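Bilirubin-inducible fluorescent protein UnaG (PDB 4I3B) binds unconjugated bilirubin tightly inside its beta-barrel and, once bilirubin is bound, fluoresces green when excited. Local coordinates at residues S88-V93 against L97-K102. Sequence-based numbering, arbitrary orientation.
Sequences SVVNLV and LVYVQK. With BLR (3-[5-[(Z)-(4-ethenyl-3-methyl-5-oxidanylidene-pyrrol-2-ylidene)methyl]-2-[[5-[(Z)-(3-ethenyl-4-methyl-5-oxidanylidene-pyrrol-2-ylidene)methyl]-3-(3-hydroxy-3-oxopropyl)-4-methyl-1H-pyrrol-2-yl]methyl]-4-methyl-1H-pyrrol-3-yl]propanoic acid), chain G.
Leu97, modelled in two conformers, meets Val90 and Leu92 on the barrel's inner face in the conformer described here: Leu97 CG lies 3.6 Å from Val90 CG1, and CD1 reaches on to Leu92 CD2. In the same conformer Leu97 CD2 turns to the bilirubin vinyl group, 3.6 Å from BLR CAB. Val98 follows on the outer face, CG2 against Val93 CG2, while its backbone exchanges two hydrogen bonds with Asn91, Val98 N to Asn91 O measuring 2.8 Å. A water over this face accepts a hydrogen bond from Asn91 ND2 and donates to Val98 O and, at longer range, to Val89 O. Together the strands form an antiparallel hairpin in the wall of a fatty-acid-binding-protein-like barrel, alternate side chains turning in to the bilirubin cavity. Tyr99 swings its ring out opposite the backbone N (chi1 -168°), its CD2 and CE2 side by Val90 and its CE1 by Ser88 CB. Val90 CG2 presses obliquely on the ring, 3.4 Å from Tyr99 CD2. Tyr99 CE2 lies 3.7 Å from the bilirubin methyl, BLR CMB. Tyr99 OH and Ser88 OG both hydrogen-bond Glu77 of strand 75-77. Replacing Tyr99 by alanine is likely to leave Val90 CG2 and the bilirubin methyl without their aromatic neighbour, open a gap in the pocket wall and cost Glu77 one hydroxyl partner. Val100 pairs with Val89 through two backbone hydrogen bonds, Val100 N to Val89 O being the straighter (173°). Gln101 CG then sits 3.4 Å from Ser88 OG and in plane at the Tyr99 ring edge; the Gln101 amide hydrogen-bonds Glu77 through NE2 and Arg83 and Tyr110 through OE1.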
loop_
_atom_site.group_PDB
_atom_site.type_symbol
_atom_site.label_atom_id
_atom_site.label_comp_id
_atom_site.label_asym_id
_atom_site.label_seq_id
_atom_site.Cartn_x
_atom_site.Cartn_y
_atom_site.Cartn_z
ATOM N N SER A 88 3.582 11.872 0.896
ATOM C CA SER A 88 4.119 10.512 0.783
ATOM C C SER A 88 5.481 10.508 0.087
ATOM O O SER A 88 5.762 11.371 -0.747
ATOM C CB SER A 88 3.152 9.657 -0.012
ATOM O OG SER A 88 1.936 9.619 0.710
ATOM N N VAL A 89 6.304 9.522 0.403
ATOM C CA VAL A 89 7.574 9.376 -0.288
ATOM C C VAL A 89 7.952 7.905 -0.274
ATOM O O VAL A 89 7.669 7.185 0.698
ATOM C CB VAL A 89 8.686 10.262 0.335
ATOM C CG1 VAL A 89 9.071 9.782 1.739
ATOM C CG2 VAL A 89 9.889 10.354 -0.611
ATOM N N VAL A 90 8.565 7.459 -1.360
ATOM C CA VAL A 90 8.938 6.071 -1.510
ATOM C C VAL A 90 10.429 5.973 -1.811
ATOM O O VAL A 90 10.932 6.729 -2.627
ATOM C CB VAL A 90 8.137 5.409 -2.644
ATOM C CG1 VAL A 90 8.328 3.883 -2.600
ATOM C CG2 VAL A 90 6.634 5.772 -2.521
ATOM N N ASN A 91 11.119 5.044 -1.163
ATOM C CA ASN A 91 12.543 4.831 -1.398
ATOM C C ASN A 91 12.868 3.359 -1.247
ATOM O O ASN A 91 12.178 2.616 -0.547
ATOM C CB ASN A 91 13.397 5.535 -0.353
ATOM C CG ASN A 91 13.284 7.018 -0.391
ATOM O OD1 ASN A 91 13.982 7.686 -1.140
ATOM N ND2 ASN A 91 12.431 7.568 0.474
ATOM N N LEU A 92 13.963 2.940 -1.855
ATOM C CA LEU A 92 14.504 1.613 -1.628
ATOM C C LEU A 92 15.434 1.564 -0.398
ATOM O O LEU A 92 16.184 2.504 -0.142
ATOM C CB LEU A 92 15.292 1.175 -2.864
ATOM C CG LEU A 92 14.434 0.953 -4.106
ATOM C CD1 LEU A 92 15.233 1.088 -5.388
ATOM C CD2 LEU A 92 13.828 -0.413 -4.006
ATOM N N VAL A 93 15.384 0.447 0.331
ATOM C CA VAL A 93 16.350 0.102 1.374
ATOM C C VAL A 93 16.742 -1.340 1.037
ATOM O O VAL A 93 15.952 -2.270 1.249
ATOM C CB VAL A 93 15.742 0.108 2.809
ATOM C CG1 VAL A 93 16.833 -0.137 3.875
ATOM C CG2 VAL A 93 15.045 1.392 3.101
ATOM N N LEU A 97 11.036 -1.988 -0.686
ATOM C CA LEU A 97 10.476 -0.703 -1.081
ATOM C C LEU A 97 9.760 -0.176 0.127
ATOM O O LEU A 97 8.854 -0.842 0.664
ATOM C CB LEU A 97 9.505 -0.877 -2.231
ATOM C CG LEU A 97 9.049 0.389 -2.914
ATOM C CD1 LEU A 97 10.214 1.000 -3.734
ATOM C CD2 LEU A 97 7.834 0.038 -3.755
ATOM N N VAL A 98 10.165 1.002 0.577
ATOM C CA VAL A 98 9.638 1.577 1.810
ATOM C C VAL A 98 8.895 2.870 1.538
ATOM O O VAL A 98 9.437 3.791 0.927
ATOM C CB VAL A 98 10.756 1.833 2.812
ATOM C CG1 VAL A 98 10.201 2.500 4.039
ATOM C CG2 VAL A 98 11.465 0.536 3.151
ATOM N N TYR A 99 7.646 2.914 1.975
ATOM C CA TYR A 99 6.692 3.972 1.650
ATOM C C TYR A 99 6.279 4.634 2.958
ATOM O O TYR A 99 5.813 3.946 3.887
ATOM C CB TYR A 99 5.496 3.292 0.970
ATOM C CG TYR A 99 4.462 4.149 0.272
ATOM C CD1 TYR A 99 3.713 5.130 0.925
ATOM C CD2 TYR A 99 4.203 3.929 -1.071
ATOM C CE1 TYR A 99 2.689 5.866 0.228
ATOM C CE2 TYR A 99 3.229 4.638 -1.740
ATOM C CZ TYR A 99 2.478 5.589 -1.107
ATOM O OH TYR A 99 1.507 6.252 -1.822
ATOM N N VAL A 100 6.511 5.942 3.062
ATOM C CA VAL A 100 6.191 6.667 4.301
ATOM C C VAL A 100 5.197 7.767 3.993
ATOM O O VAL A 100 5.376 8.535 3.039
ATOM C CB VAL A 100 7.448 7.267 4.970
ATOM C CG1 VAL A 100 7.069 8.119 6.219
ATOM C CG2 VAL A 100 8.424 6.157 5.317
ATOM N N GLN A 101 4.130 7.823 4.798
ATOM C CA GLN A 101 3.146 8.894 4.751
ATOM C C GLN A 101 3.235 9.747 6.008
ATOM O O GLN A 101 3.327 9.196 7.120
ATOM C CB GLN A 101 1.739 8.301 4.660
ATOM C CG GLN A 101 1.443 7.587 3.350
ATOM C CD GLN A 101 0.142 6.831 3.397
ATOM O OE1 GLN A 101 -0.287 6.402 4.468
ATOM N NE2 GLN A 101 -0.487 6.649 2.249
ATOM N N LYS A 102 3.179 11.069 5.812
ATOM C CA LYS A 102 3.191 12.025 6.908
ATOM C C LYS A 102 1.982 12.929 6.807
ATOM O O LYS A 102 1.658 13.418 5.726
ATOM C CB LYS A 102 4.437 12.903 6.819
ATOM C CG LYS A 102 5.727 12.104 6.929
ATOM C CD LYS A 102 6.951 12.973 6.700
ATOM C CE LYS A 102 8.172 12.118 6.371
ATOM N NZ LYS A 102 9.309 12.906 5.770
HETATM C CHA BLR G . -3.970 -1.064 -1.248
HETATM N NA BLR G . -1.745 -0.311 -2.184
HETATM C C1A BLR G . -3.053 -0.056 -1.917
HETATM C C2A BLR G . -3.331 1.263 -2.239
HETATM C C3A BLR G . -2.136 1.816 -2.699
HETATM C C4A BLR G . -1.170 0.819 -2.661
HETATM C CMA BLR G . -1.927 3.222 -3.175
HETATM C CAA BLR G . -4.662 1.938 -2.125
HETATM C CBA BLR G . -4.764 2.819 -0.944
HETATM C CGA BLR G . -6.070 3.523 -0.839
HETATM O O1A BLR G . -7.117 3.044 -1.363
HETATM O O2A BLR G . -6.059 4.652 -0.227
HETATM C CHB BLR G . 0.228 1.000 -3.088
HETATM N NB BLR G . 0.935 -1.339 -3.329
HETATM C C1B BLR G . 1.168 0.052 -3.402
HETATM C C2B BLR G . 2.500 0.260 -3.805
HETATM C C3B BLR G . 3.104 -0.853 -4.015
HETATM C C4B BLR G . 2.217 -2.053 -3.720
HETATM C CMB BLR G . 3.091 1.646 -3.977
HETATM O OB BLR G . 2.354 -3.226 -3.769
HETATM C CAB BLR G . 4.501 -1.058 -4.471
HETATM C CBB BLR G . 5.081 -2.281 -4.661
HETATM N NC BLR G . -8.582 0.129 1.033
HETATM C C1C BLR G . -10.103 0.355 1.008
HETATM C C2C BLR G . -10.255 1.335 2.120
HETATM C C3C BLR G . -9.123 1.633 2.659
HETATM C C4C BLR G . -8.056 0.974 2.074
HETATM C CMC BLR G . -11.606 1.875 2.445
HETATM O OC BLR G . -10.887 -0.187 0.281
HETATM C CAC BLR G . -8.901 2.602 3.747
HETATM C CBC BLR G . -9.758 2.753 4.787
HETATM C CHD BLR G . -6.736 1.049 2.374
HETATM N ND BLR G . -5.608 -0.146 0.411
HETATM C C1D BLR G . -5.621 0.473 1.606
HETATM C C2D BLR G . -4.222 0.511 2.080
HETATM C C3D BLR G . -3.431 -0.100 1.142
HETATM C C4D BLR G . -4.284 -0.521 0.016
HETATM C CMD BLR G . -3.829 1.109 3.391
HETATM C CAD BLR G . -1.936 -0.245 1.229
HETATM C CBD BLR G . -1.564 -1.641 1.689
HETATM C CGD BLR G . -1.559 -2.593 0.548
HETATM O O1D BLR G . -2.305 -3.588 0.589
HETATM O O2D BLR G . -0.793 -2.438 -0.431
HETATM O O HOH W 1 10.425 6.206 2.131
#